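Uroporphyrinogen-III synthetase (Pseudomonas syringae pv. tomato, PDB 3RE1) probably catalyses the ring closure of linear hydroxymethylbilane to uroporphyrinogen III, with loss of water, a step in porphyrin biosynthesis. Local coordinates at residues S13-L18 with R193-V198; L17-P22 with S40-L45; V70-K75 with Q95-V100; L145-N150 with L170-R175; L197-G202 with F225-R230. All coordinates share one frame; numbering follows the deposited sequence.

Overall arrangement
The chain forms two alpha/beta domains, and each contact joins neighbouring parallel strands within one of them. Contact 1 joins the N-terminal strand 16-19 to strand 196-198 and closes a loop of 174 residues. Contact 2 starts from the same stretch and soon closes on 40-45. The chain then leaves for the other domain. Contacts 3 and 4 close there in series, as neighbours in one sheet, and both are nested inside the loop of contact 1. Their centres lie about 35 and 33 Å from that of contact 1. After the return, contact 5 begins where contact 1 ends and adds strand 224-226. No loops cross.

Contact 1 of 5, residues S13-L18 with R193-V198; sequences SAWRLL and RLNGLV
Asn195 fastens the chain at Ala14 and Arg16 to the entry of strand 196-198, the middle strand of a five-stranded parallel, flavodoxin-like sheet in which strand 16-19 is its neighbour. Its side-chain amide works with both ends. Asn195 OD1 accepts the backbone N of Arg16 at 2.7 Å, a nearly straight bond (167°) lying in the carbonyl plane. Asn195 ND2 gives a more bent bond to Ala14 O at 3.0 Å. With CG set between the backbone N and the carbonyl carbon (chi1 58°), the amide folds back over its own main chain to meet this edge.

Further along, the sheet is closely packed. Leu18 N bonds to Gly196 O, and Val198 N returns a weak bond to Leu18 O. Gly196 presents bare backbone to Leu17, whose CD2 lies 3.7 Å from Gly196 CA. On this face helix 251-260 covers Leu17 and Trp15 through Leu258.

The solvent side is looser. Arg193, with positive phi, follows the preceding helix in a Schellman motif. The Arg16 NH2 comes over one face of the Arg193 guanidinium, the planes 59° apart. Two donors meet there, so there is no bond, and the closeness of the NH2 atoms is doubtful. Arg16 also makes a cation-pi contact with Phe39. At the buried end of the contact, on the face away from Leu17, Leu18 CD1 rests 3.8 Å from Leu197 CD2.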
# COMPACT_ATOMS: atom_id res chain seq x y z
N SER A 13 1.97 9.40 23.96
CA SER A 13 0.75 9.64 24.78
C SER A 13 0.26 11.07 24.55
O SER A 13 -0.95 11.32 24.51
CB SER A 13 1.02 9.41 26.27
OG SER A 13 -0.19 9.50 27.03
N ALA A 14 1.20 11.99 24.39
CA ALA A 14 0.85 13.38 24.04
C ALA A 14 0.62 13.53 22.53
O ALA A 14 0.48 14.64 22.03
CB ALA A 14 1.94 14.35 24.52
N TRP A 15 0.60 12.39 21.80
CA TRP A 15 0.42 12.37 20.35
C TRP A 15 -1.03 12.10 20.01
O TRP A 15 -1.60 11.10 20.42
CB TRP A 15 1.28 11.27 19.70
CG TRP A 15 2.76 11.52 19.78
CD1 TRP A 15 3.64 11.07 20.73
CD2 TRP A 15 3.54 12.30 18.87
NE1 TRP A 15 4.91 11.53 20.48
CE2 TRP A 15 4.88 12.28 19.34
CE3 TRP A 15 3.24 13.02 17.71
CZ2 TRP A 15 5.93 12.95 18.68
CZ3 TRP A 15 4.29 13.70 17.05
CH2 TRP A 15 5.61 13.65 17.53
N ARG A 16 -1.62 13.01 19.25
CA ARG A 16 -3.01 12.91 18.85
C ARG A 16 -2.93 12.79 17.36
O ARG A 16 -3.10 13.77 16.65
CB ARG A 16 -3.78 14.19 19.24
CG ARG A 16 -4.24 14.31 20.72
CD ARG A 16 -5.72 13.91 20.84
NE ARG A 16 -6.63 15.01 21.15
CZ ARG A 16 -7.92 14.85 21.45
NH1 ARG A 16 -8.47 13.64 21.49
NH2 ARG A 16 -8.69 15.90 21.72
N LEU A 17 -2.67 11.58 16.88
CA LEU A 17 -2.42 11.35 15.47
C LEU A 17 -3.65 11.40 14.59
O LEU A 17 -4.75 11.16 15.04
CB LEU A 17 -1.74 10.00 15.32
CG LEU A 17 -0.41 10.00 16.07
CD1 LEU A 17 0.19 8.63 15.93
CD2 LEU A 17 0.54 11.07 15.51
N LEU A 18 -3.43 11.74 13.33
CA LEU A 18 -4.47 11.72 12.32
C LEU A 18 -4.09 10.52 11.46
O LEU A 18 -2.91 10.32 11.21
CB LEU A 18 -4.41 12.98 11.46
CG LEU A 18 -5.68 13.41 10.71
CD1 LEU A 18 -5.31 14.08 9.39
CD2 LEU A 18 -6.56 12.26 10.40
N ARG A 193 -7.65 18.30 17.95
CA ARG A 193 -6.39 18.69 18.58
C ARG A 193 -5.22 17.86 18.11
O ARG A 193 -4.31 17.61 18.89
CB ARG A 193 -6.51 18.51 20.09
CG ARG A 193 -6.02 19.66 20.94
CD ARG A 193 -7.15 20.31 21.71
NE ARG A 193 -8.08 19.34 22.27
CZ ARG A 193 -7.77 18.52 23.26
NH1 ARG A 193 -6.56 18.53 23.80
NH2 ARG A 193 -8.70 17.68 23.71
N LEU A 194 -5.25 17.41 16.86
CA LEU A 194 -4.22 16.50 16.35
C LEU A 194 -2.92 17.24 16.16
O LEU A 194 -2.89 18.32 15.58
CB LEU A 194 -4.64 15.86 15.03
CG LEU A 194 -5.73 14.78 14.95
CD1 LEU A 194 -5.90 14.07 16.27
CD2 LEU A 194 -7.06 15.34 14.49
N ASN A 195 -1.83 16.64 16.63
CA ASN A 195 -0.50 17.24 16.46
C ASN A 195 0.44 16.29 15.67
O ASN A 195 1.65 16.34 15.81
CB ASN A 195 0.09 17.55 17.84
CG ASN A 195 0.20 16.31 18.70
OD1 ASN A 195 -0.51 15.31 18.47
ND2 ASN A 195 1.08 16.35 19.69
N GLY A 196 -0.14 15.42 14.86
CA GLY A 196 0.67 14.51 14.07
C GLY A 196 -0.15 13.97 12.91
O GLY A 196 -1.37 13.78 13.02
N LEU A 197 0.52 13.73 11.79
CA LEU A 197 -0.17 13.27 10.59
C LEU A 197 0.47 12.01 10.08
O LEU A 197 1.70 11.92 10.00
CB LEU A 197 -0.13 14.35 9.50
CG LEU A 197 -0.57 15.76 9.94
CD1 LEU A 197 -0.20 16.81 8.88
CD2 LEU A 197 -2.07 15.78 10.23
N VAL A 198 -0.37 11.04 9.73
CA VAL A 198 0.09 9.75 9.20
C VAL A 198 -0.55 9.43 7.86
O VAL A 198 -1.75 9.61 7.69
CB VAL A 198 -0.22 8.60 10.13
CG1 VAL A 198 0.33 7.29 9.54
CG2 VAL A 198 0.40 8.86 11.51

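Contact 2 of 5, residues L17-P22 with S40-L45; sequences LLLTRP and SSSLPL
Leu17 to Leu19 run parallel to Ser40 to Ser42, at 22° between the short axes, and the pairing ladder carries on past both strands. Ser41 N bonds to Leu17 O, Leu19 N to Ser41 O, and Leu43 N to Leu19 O at 2.9 Å. Leu45 N then reaches Thr20 O at a short 2.6 Å, so the two chains stay together into the loops.

The side chains divide by face. Leu19 shares one face with Ser40 and Ser42. Leu19 CD1 lies 3.7 Å from both Ser40 OG and Ser42 OG. Helix 23-34 covers this face and touches Leu19 with Ser26 and Leu29. On the other face Leu18 turns CD2 over the neighbouring strand, 3.2 Å from Ser41 O and 4.0 Å from Leu43 CB. Leu185 closes over Leu18 and Leu43 there, and Ser41 OG bonds to Arg188 NE.

At the loop end Leu45 packs its CD1 against Thr20 CB and CG2. A chi1 of 65° leaves the Thr20 methyl to this leucine and sends OG1 to Val198 O of strand 196-198, to which it bonds. Pro22 occupies the N-cap position of helix 23-34. Strand 16-19, helix 23-34 and strand 39-42 make a classic beta-alpha-beta crossover, the opening unit of this flavodoxin-like domain.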
# COMPACT_ATOMS: atom_id res chain seq x y z
N LEU A 17 -2.67 11.58 16.88
CA LEU A 17 -2.42 11.35 15.47
C LEU A 17 -3.65 11.40 14.59
O LEU A 17 -4.75 11.16 15.04
CB LEU A 17 -1.74 10.00 15.32
CG LEU A 17 -0.41 10.00 16.07
CD1 LEU A 17 0.19 8.63 15.93
CD2 LEU A 17 0.54 11.07 15.51
N LEU A 18 -3.43 11.74 13.33
CA LEU A 18 -4.47 11.72 12.32
C LEU A 18 -4.09 10.52 11.46
O LEU A 18 -2.91 10.32 11.21
CB LEU A 18 -4.41 12.98 11.46
CG LEU A 18 -5.68 13.41 10.71
CD1 LEU A 18 -5.31 14.08 9.39
CD2 LEU A 18 -6.56 12.26 10.40
N LEU A 19 -5.07 9.73 11.04
CA LEU A 19 -4.84 8.53 10.25
C LEU A 19 -5.61 8.73 9.00
O LEU A 19 -6.76 9.17 9.04
CB LEU A 19 -5.34 7.28 10.96
CG LEU A 19 -4.77 7.01 12.36
CD1 LEU A 19 -5.35 5.70 12.93
CD2 LEU A 19 -3.30 6.91 12.30
N THR A 20 -4.96 8.44 7.88
CA THR A 20 -5.56 8.66 6.57
C THR A 20 -5.84 7.44 5.68
O THR A 20 -6.46 7.57 4.61
CB THR A 20 -4.71 9.64 5.77
OG1 THR A 20 -3.45 9.03 5.50
CG2 THR A 20 -4.53 10.96 6.56
N ARG A 21 -5.44 6.26 6.13
CA ARG A 21 -5.68 5.06 5.34
C ARG A 21 -7.17 4.61 5.30
O ARG A 21 -8.04 5.26 5.87
CB ARG A 21 -4.77 3.95 5.86
CG ARG A 21 -5.19 3.32 7.14
CD ARG A 21 -4.03 2.53 7.66
NE ARG A 21 -3.00 3.46 8.08
CZ ARG A 21 -1.72 3.16 8.25
NH1 ARG A 21 -1.28 1.93 8.04
NH2 ARG A 21 -0.88 4.11 8.62
N PRO A 22 -7.47 3.50 4.59
CA PRO A 22 -8.85 2.95 4.47
C PRO A 22 -9.55 2.73 5.79
O PRO A 22 -8.91 2.47 6.82
CB PRO A 22 -8.63 1.60 3.77
CG PRO A 22 -7.43 1.85 2.92
CD PRO A 22 -6.51 2.73 3.78
N SER A 40 -6.25 8.93 18.45
CA SER A 40 -6.16 9.15 17.02
C SER A 40 -7.55 9.38 16.47
O SER A 40 -8.53 9.00 17.08
CB SER A 40 -5.53 7.93 16.33
OG SER A 40 -6.42 6.82 16.34
N SER A 41 -7.64 10.03 15.33
CA SER A 41 -8.91 10.19 14.67
C SER A 41 -8.71 9.79 13.21
O SER A 41 -7.72 10.15 12.58
CB SER A 41 -9.36 11.63 14.74
OG SER A 41 -10.48 11.83 13.87
N SER A 42 -9.66 9.04 12.67
CA SER A 42 -9.50 8.57 11.34
C SER A 42 -10.31 9.33 10.34
O SER A 42 -11.51 9.50 10.49
CB SER A 42 -9.82 7.08 11.28
OG SER A 42 -8.88 6.37 12.08
N LEU A 43 -9.62 9.81 9.31
CA LEU A 43 -10.22 10.45 8.15
C LEU A 43 -9.70 9.70 6.89
O LEU A 43 -8.66 10.07 6.34
CB LEU A 43 -9.82 11.92 8.10
CG LEU A 43 -10.20 12.65 6.80
CD1 LEU A 43 -11.69 12.84 6.74
CD2 LEU A 43 -9.52 13.99 6.75
N PRO A 44 -10.42 8.65 6.44
CA PRO A 44 -10.00 7.81 5.32
C PRO A 44 -9.82 8.57 4.01
O PRO A 44 -10.72 9.28 3.57
CB PRO A 44 -11.11 6.77 5.23
CG PRO A 44 -12.33 7.53 5.67
CD PRO A 44 -11.80 8.32 6.85
N LEU A 45 -8.65 8.42 3.39
CA LEU A 45 -8.33 9.10 2.15
C LEU A 45 -8.32 8.13 0.98
O LEU A 45 -8.52 8.54 -0.16
CB LEU A 45 -6.98 9.80 2.29
CG LEU A 45 -6.87 10.84 3.40
CD1 LEU A 45 -5.54 11.52 3.29
CD2 LEU A 45 -7.97 11.88 3.29

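Contact 3 of 5, residues V70-K75 with Q95-V100; sequences VIVVSK and QPWFSV
Val70 O is held twice by the facing strand. Phe98 N bonds to it at 2.8 Å, nearly along the line of the carbonyl bond, and Trp97 CA brings a C-H to it at 3.1 Å. On either side of this point the parallel ladder continues. Val70 N bonds to Pro96 O, and Val72 N to Phe98 O at 3.0 Å (164°).

The main side-chain contact is Val70 on Trp97. The two lie side by side and point the same way. Val70 CG1 takes the place opposite the backbone N (chi1 171°), which lays this methyl over the six-membered ring of Trp97, 3.6 Å from its centroid and 5° off the ring normal, a clear CH-pi contact. The other methyl, Val70 CG2, lies by the pyrrole end, 3.8 Å from Trp97 NE1. Val72 CG2 meets the far end of the indole, 3.9 Å from Trp97 CZ3. Leu108 of helix 102-110 and Met147 of strand 143-148 also touch the indole. Phe98 turns to the opposite face, against Arg132 and Leu133 of helix 131-137.

The segments are joined through helix 75-88 as a beta-alpha-beta unit, with Ser74 capping the first turn by its hydroxyl. Backbone bonds therefore set the register, while Val70 over one indole face, with Val72 nearby, supplies the apolar contact between the strands.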
# COMPACT_ATOMS: atom_id res chain seq x y z
N VAL A 70 3.94 -15.64 -11.39
CA VAL A 70 2.94 -14.66 -11.05
C VAL A 70 3.34 -13.98 -9.77
O VAL A 70 3.57 -14.65 -8.78
CB VAL A 70 1.57 -15.32 -10.80
CG1 VAL A 70 0.60 -14.29 -10.24
CG2 VAL A 70 1.04 -15.87 -12.07
N ILE A 71 3.40 -12.65 -9.81
CA ILE A 71 3.72 -11.81 -8.65
C ILE A 71 2.48 -11.02 -8.22
O ILE A 71 1.78 -10.39 -9.03
CB ILE A 71 4.83 -10.75 -8.99
CG1 ILE A 71 6.11 -11.41 -9.50
CG2 ILE A 71 5.15 -9.92 -7.78
CD1 ILE A 71 7.07 -10.48 -10.25
N VAL A 72 2.20 -11.04 -6.93
CA VAL A 72 1.04 -10.31 -6.39
C VAL A 72 1.59 -9.26 -5.40
O VAL A 72 2.34 -9.57 -4.48
CB VAL A 72 0.07 -11.27 -5.70
CG1 VAL A 72 -1.17 -10.53 -5.17
CG2 VAL A 72 -0.35 -12.35 -6.66
N VAL A 73 1.18 -8.03 -5.56
CA VAL A 73 1.80 -6.94 -4.81
C VAL A 73 1.11 -6.47 -3.54
O VAL A 73 1.76 -6.02 -2.61
CB VAL A 73 1.98 -5.73 -5.72
CG1 VAL A 73 0.58 -5.14 -6.02
CG2 VAL A 73 2.87 -4.70 -5.04
N SER A 74 -0.22 -6.53 -3.51
CA SER A 74 -1.00 -6.09 -2.34
C SER A 74 -1.95 -7.17 -1.86
O SER A 74 -2.24 -8.14 -2.57
CB SER A 74 -1.77 -4.81 -2.67
OG SER A 74 -2.73 -4.98 -3.72
N LYS A 75 -2.44 -7.01 -0.64
CA LYS A 75 -3.45 -7.92 -0.08
C LYS A 75 -4.74 -7.78 -0.88
O LYS A 75 -5.38 -8.78 -1.22
CB LYS A 75 -3.69 -7.59 1.40
CG LYS A 75 -2.48 -7.95 2.28
CD LYS A 75 -2.76 -7.90 3.75
CE LYS A 75 -2.98 -6.47 4.23
NZ LYS A 75 -2.99 -6.35 5.74
N GLN A 95 1.92 -23.37 -10.66
CA GLN A 95 2.98 -22.50 -11.13
C GLN A 95 3.50 -21.63 -9.98
O GLN A 95 2.78 -21.38 -9.01
CB GLN A 95 2.49 -21.64 -12.30
CG GLN A 95 1.97 -20.28 -11.94
CD GLN A 95 1.23 -19.60 -13.08
OE1 GLN A 95 1.73 -19.49 -14.22
NE2 GLN A 95 0.02 -19.12 -12.78
N PRO A 96 4.77 -21.17 -10.07
CA PRO A 96 5.38 -20.32 -9.04
C PRO A 96 4.67 -19.00 -8.90
O PRO A 96 4.39 -18.33 -9.90
CB PRO A 96 6.81 -20.14 -9.53
CG PRO A 96 7.07 -21.34 -10.38
CD PRO A 96 5.76 -21.55 -11.10
N TRP A 97 4.35 -18.65 -7.66
CA TRP A 97 3.67 -17.41 -7.32
C TRP A 97 4.53 -16.76 -6.23
O TRP A 97 5.09 -17.46 -5.38
CB TRP A 97 2.26 -17.69 -6.78
CG TRP A 97 1.22 -17.91 -7.85
CD1 TRP A 97 1.28 -18.80 -8.88
CD2 TRP A 97 -0.02 -17.21 -7.99
NE1 TRP A 97 0.16 -18.68 -9.67
CE2 TRP A 97 -0.66 -17.73 -9.13
CE3 TRP A 97 -0.65 -16.21 -7.26
CZ2 TRP A 97 -1.91 -17.25 -9.56
CZ3 TRP A 97 -1.90 -15.74 -7.70
CH2 TRP A 97 -2.50 -16.25 -8.84
N PHE A 98 4.61 -15.43 -6.25
CA PHE A 98 5.42 -14.73 -5.28
C PHE A 98 4.72 -13.51 -4.74
O PHE A 98 3.77 -13.01 -5.36
CB PHE A 98 6.76 -14.35 -5.93
CG PHE A 98 7.46 -15.50 -6.59
CD1 PHE A 98 7.13 -15.88 -7.87
CD2 PHE A 98 8.42 -16.25 -5.91
CE1 PHE A 98 7.77 -16.96 -8.48
CE2 PHE A 98 9.07 -17.33 -6.54
CZ PHE A 98 8.73 -17.67 -7.82
N SER A 99 5.22 -13.02 -3.60
CA SER A 99 4.75 -11.77 -2.97
C SER A 99 5.91 -11.07 -2.30
O SER A 99 6.95 -11.68 -2.05
CB SER A 99 3.70 -12.08 -1.90
OG SER A 99 4.18 -13.06 -0.98
N VAL A 100 5.74 -9.79 -1.99
CA VAL A 100 6.79 -9.03 -1.31
C VAL A 100 6.78 -9.39 0.17
O VAL A 100 7.82 -9.80 0.73
CB VAL A 100 6.58 -7.51 -1.48
CG1 VAL A 100 6.95 -7.09 -2.91
CG2 VAL A 100 5.12 -7.14 -1.17

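Contact 4 of 5, residues L145-N150 with L170-R175; sequences LIMRGN and LPLYRR
Met147 and Leu170 form the apolar centre. They lie side by side on one face of the sheet and point the same way. Met147 CG is 3.4 Å from Leu170 CD2, and SD and CE follow along the same methyl because the chain is extended beyond CG (chi2 -178°). Leu172, two residues on, brings CD1 to 3.7 Å from Met147 CB, crossing it at a slant. Leu145 CD1 adds to the group against Leu170 CB. Helix 54-62 covers Leu170 with Ile60 and Ile61, and Ala81 and Leu80 of helix 75-88 touch Met147 and Leu172.

The backbones pair in parallel around this core. Leu170 N bonds to Ile146 O, Arg148 N makes a weak bond to Leu170 O, and Leu172 N bonds to Arg148 O at 2.8 Å. Beyond that the ring of Tyr173 lies against Gly149. Gly149 CA stands over one face, 3.8 Å from the Tyr173 ring centroid and shifted toward the rim, a CH-pi contact.

The polar edge is looser. Asn150 OD1 lies at the edge of the Arg174 guanidinium, 3.6 Å from Arg174 NE, too long for a firm bond, with the amide turned 78° to it. Arg148 directs its charge elsewhere, to a salt bridge with Glu154. Strand 143-148, helix 155-162 and strand 166-176 form a beta-alpha-beta unit, and its last strand, broken near Leu172, leads back toward the other domain.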
# COMPACT_ATOMS: atom_id res chain seq x y z
N LEU A 145 3.59 -12.31 -14.72
CA LEU A 145 2.34 -11.56 -14.66
C LEU A 145 2.28 -10.94 -13.31
O LEU A 145 2.56 -11.61 -12.31
CB LEU A 145 1.12 -12.48 -14.84
CG LEU A 145 -0.24 -11.77 -14.79
CD1 LEU A 145 -0.36 -10.76 -15.91
CD2 LEU A 145 -1.28 -12.76 -14.99
N ILE A 146 1.95 -9.66 -13.26
CA ILE A 146 1.92 -8.94 -11.98
C ILE A 146 0.49 -8.50 -11.75
O ILE A 146 -0.12 -7.78 -12.58
CB ILE A 146 2.88 -7.69 -11.98
CG1 ILE A 146 4.33 -8.17 -12.01
CG2 ILE A 146 2.64 -6.81 -10.77
CD1 ILE A 146 5.37 -7.08 -12.27
N MET A 147 -0.06 -8.96 -10.63
CA MET A 147 -1.43 -8.58 -10.29
C MET A 147 -1.38 -7.46 -9.26
O MET A 147 -0.72 -7.57 -8.21
CB MET A 147 -2.18 -9.80 -9.78
CG MET A 147 -2.45 -10.82 -10.89
SD MET A 147 -3.36 -12.24 -10.37
CE MET A 147 -2.83 -13.41 -11.58
N ARG A 148 -2.04 -6.36 -9.58
CA ARG A 148 -2.02 -5.22 -8.70
C ARG A 148 -3.18 -4.27 -8.96
O ARG A 148 -4.17 -4.64 -9.59
CB ARG A 148 -0.67 -4.49 -8.85
CG ARG A 148 -0.04 -4.57 -10.21
CD ARG A 148 -0.40 -3.45 -11.14
NE ARG A 148 0.73 -2.55 -11.36
CZ ARG A 148 0.73 -1.53 -12.21
NH1 ARG A 148 -0.36 -1.25 -12.93
NH2 ARG A 148 1.79 -0.77 -12.33
N GLY A 149 -3.01 -3.03 -8.47
CA GLY A 149 -3.99 -1.97 -8.63
C GLY A 149 -4.03 -1.39 -10.02
O GLY A 149 -3.39 -1.89 -10.93
N ASN A 150 -4.80 -0.31 -10.16
CA ASN A 150 -4.97 0.38 -11.42
C ASN A 150 -3.68 1.08 -11.83
O ASN A 150 -3.52 1.51 -12.97
CB ASN A 150 -6.09 1.40 -11.30
CG ASN A 150 -6.67 1.77 -12.63
OD1 ASN A 150 -7.34 2.80 -12.76
ND2 ASN A 150 -6.44 0.92 -13.64
N LEU A 170 -2.12 -7.10 -14.55
CA LEU A 170 -3.51 -7.51 -14.47
C LEU A 170 -4.09 -6.68 -13.34
O LEU A 170 -4.03 -7.08 -12.17
CB LEU A 170 -3.58 -9.00 -14.14
CG LEU A 170 -4.99 -9.57 -13.98
CD1 LEU A 170 -5.70 -9.71 -15.31
CD2 LEU A 170 -4.91 -10.88 -13.26
N PRO A 171 -4.61 -5.50 -13.65
CA PRO A 171 -5.20 -4.63 -12.63
C PRO A 171 -6.50 -5.22 -12.07
O PRO A 171 -7.51 -5.32 -12.76
CB PRO A 171 -5.43 -3.34 -13.40
CG PRO A 171 -5.76 -3.82 -14.79
CD PRO A 171 -4.74 -4.91 -15.00
N LEU A 172 -6.47 -5.62 -10.81
CA LEU A 172 -7.65 -6.20 -10.16
C LEU A 172 -8.55 -5.21 -9.40
O LEU A 172 -9.61 -5.58 -8.90
CB LEU A 172 -7.17 -7.27 -9.20
CG LEU A 172 -6.43 -8.38 -9.93
CD1 LEU A 172 -5.75 -9.31 -8.92
CD2 LEU A 172 -7.39 -9.13 -10.82
N TYR A 173 -8.11 -3.97 -9.28
CA TYR A 173 -8.89 -2.96 -8.56
C TYR A 173 -8.35 -1.55 -8.76
O TYR A 173 -7.33 -1.33 -9.43
CB TYR A 173 -8.91 -3.28 -7.07
CG TYR A 173 -7.55 -3.25 -6.46
CD1 TYR A 173 -6.98 -2.05 -6.04
CD2 TYR A 173 -6.82 -4.42 -6.31
CE1 TYR A 173 -5.69 -2.02 -5.48
CE2 TYR A 173 -5.53 -4.40 -5.76
CZ TYR A 173 -4.98 -3.21 -5.35
OH TYR A 173 -3.73 -3.24 -4.77
N ARG A 174 -9.06 -0.60 -8.16
CA ARG A 174 -8.76 0.81 -8.30
C ARG A 174 -8.87 1.46 -6.93
O ARG A 174 -9.55 0.93 -6.02
CB ARG A 174 -9.76 1.45 -9.28
CG ARG A 174 -9.54 2.92 -9.60
CD ARG A 174 -10.19 3.28 -10.95
NE ARG A 174 -10.01 4.69 -11.32
CZ ARG A 174 -10.92 5.65 -11.13
NH1 ARG A 174 -12.10 5.36 -10.57
NH2 ARG A 174 -10.66 6.89 -11.51
N ARG A 175 -8.20 2.60 -6.79
CA ARG A 175 -8.24 3.36 -5.54
C ARG A 175 -8.71 4.80 -5.75
O ARG A 175 -8.29 5.47 -6.70
CB ARG A 175 -6.90 3.29 -4.83
CG ARG A 175 -6.71 1.97 -4.10
CD ARG A 175 -5.43 1.96 -3.30
NE ARG A 175 -5.39 0.82 -2.39
CZ ARG A 175 -4.36 0.51 -1.60
NH1 ARG A 175 -3.26 1.26 -1.60
NH2 ARG A 175 -4.44 -0.57 -0.81

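Contact 5 of 5, residues L197-G202 with F225-R230; sequences LVVSSG and FVPSPR
Phe225 is held by both of its backbone polar atoms. Its N-H points straight at Leu197 O, 2.7 Å from Phe225 N to that oxygen at an angle of 177°. Its carbonyl takes the N-H of Val199 just as straight, though longer at 3.2 Å from Val199 N to Phe225 O. These two bonds span Val198, which pairs in parallel with Phe225.

The ring of Phe225 turns its edge to the strand. Phe225 CD1 lies 3.4 Å from Leu197 O, with that oxygen in the ring plane. Phe225 CB rests 3.8 Å from Val198 CG2. Leu254, Ala257 and Leu258 of helix 251-260 touch the ring.

Past this point the strands part. Val199 O and Phe225 O, two acceptors, lie close without a bond. The nitrogen of Pro227 has no hydrogen to give, and its ring packs instead. Pro227 CG sits 3.1 Å from Ser200 O, and Pro227 CD lies 4.1 Å from Val199 CG2. With CG1 beside the backbone N (chi1 -72°), Val199 CG2 is the methyl turned to Pro227, and it also reaches Val226 CG1 at 4.2 Å.

Ser201 occupies the N-cap position of the helix that follows. Two straight bonds thus fix the register, and a proline ends the ladder where both chains turn out of the sheet.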
# COMPACT_ATOMS: atom_id res chain seq x y z
N LEU A 197 0.52 13.73 11.79
CA LEU A 197 -0.17 13.27 10.59
C LEU A 197 0.47 12.01 10.08
O LEU A 197 1.70 11.92 10.00
CB LEU A 197 -0.13 14.35 9.50
CG LEU A 197 -0.57 15.76 9.94
CD1 LEU A 197 -0.20 16.81 8.88
CD2 LEU A 197 -2.07 15.78 10.23
N VAL A 198 -0.37 11.04 9.73
CA VAL A 198 0.09 9.75 9.20
C VAL A 198 -0.55 9.43 7.86
O VAL A 198 -1.75 9.61 7.69
CB VAL A 198 -0.22 8.60 10.13
CG1 VAL A 198 0.33 7.29 9.54
CG2 VAL A 198 0.40 8.86 11.51
N VAL A 199 0.28 8.96 6.93
CA VAL A 199 -0.14 8.52 5.63
C VAL A 199 0.46 7.13 5.42
O VAL A 199 1.52 6.82 5.98
CB VAL A 199 0.37 9.43 4.52
CG1 VAL A 199 -0.36 10.72 4.55
CG2 VAL A 199 1.85 9.64 4.65
N SER A 200 -0.20 6.29 4.64
CA SER A 200 0.27 4.93 4.46
C SER A 200 0.78 4.63 3.05
O SER A 200 1.39 3.58 2.84
CB SER A 200 -0.83 3.96 4.83
OG SER A 200 -1.89 4.03 3.89
N SER A 201 0.54 5.54 2.10
CA SER A 201 1.00 5.37 0.73
C SER A 201 1.35 6.70 0.11
O SER A 201 1.11 7.76 0.70
CB SER A 201 -0.10 4.71 -0.12
OG SER A 201 -1.28 5.51 -0.17
N GLY A 202 1.91 6.66 -1.09
CA GLY A 202 2.22 7.87 -1.79
C GLY A 202 0.93 8.53 -2.26
O GLY A 202 0.76 9.74 -2.13
N PHE A 225 4.23 11.42 9.36
CA PHE A 225 4.72 10.04 9.37
C PHE A 225 4.48 9.27 8.04
O PHE A 225 3.38 8.79 7.75
CB PHE A 225 4.09 9.28 10.55
CG PHE A 225 4.50 9.81 11.89
CD1 PHE A 225 3.86 10.91 12.44
CD2 PHE A 225 5.57 9.23 12.58
CE1 PHE A 225 4.26 11.43 13.67
CE2 PHE A 225 6.00 9.73 13.79
CZ PHE A 225 5.34 10.83 14.35
N VAL A 226 5.54 9.17 7.25
CA VAL A 226 5.49 8.54 5.94
C VAL A 226 6.01 7.12 6.00
O VAL A 226 6.93 6.81 6.78
CB VAL A 226 6.32 9.34 4.94
CG1 VAL A 226 5.92 10.78 5.07
CG2 VAL A 226 7.83 9.16 5.19
N PRO A 227 5.45 6.23 5.17
CA PRO A 227 5.81 4.81 5.16
C PRO A 227 7.19 4.50 4.59
O PRO A 227 7.77 3.47 4.94
CB PRO A 227 4.72 4.19 4.27
CG PRO A 227 3.67 5.24 4.12
CD PRO A 227 4.43 6.51 4.16
N SER A 228 7.72 5.37 3.72
CA SER A 228 9.00 5.06 3.08
C SER A 228 9.76 6.27 2.55
O SER A 228 9.24 7.38 2.54
CB SER A 228 8.76 4.08 1.95
OG SER A 228 7.93 4.68 0.96
N PRO A 229 11.03 6.07 2.12
CA PRO A 229 11.80 7.20 1.63
C PRO A 229 11.11 7.76 0.40
O PRO A 229 11.00 8.95 0.23
CB PRO A 229 13.14 6.56 1.31
CG PRO A 229 13.23 5.51 2.32
CD PRO A 229 11.89 4.89 2.25
N ARG A 230 10.60 6.87 -0.43
CA ARG A 230 9.88 7.28 -1.63
C ARG A 230 8.81 8.30 -1.28
O ARG A 230 8.71 9.35 -1.91
CB ARG A 230 9.26 6.04 -2.28
CG ARG A 230 8.44 6.31 -3.51
CD ARG A 230 8.15 4.98 -4.22
NE ARG A 230 8.04 5.19 -5.65
CZ ARG A 230 8.68 4.47 -6.56
NH1 ARG A 230 9.47 3.46 -6.21
NH2 ARG A 230 8.49 4.76 -7.84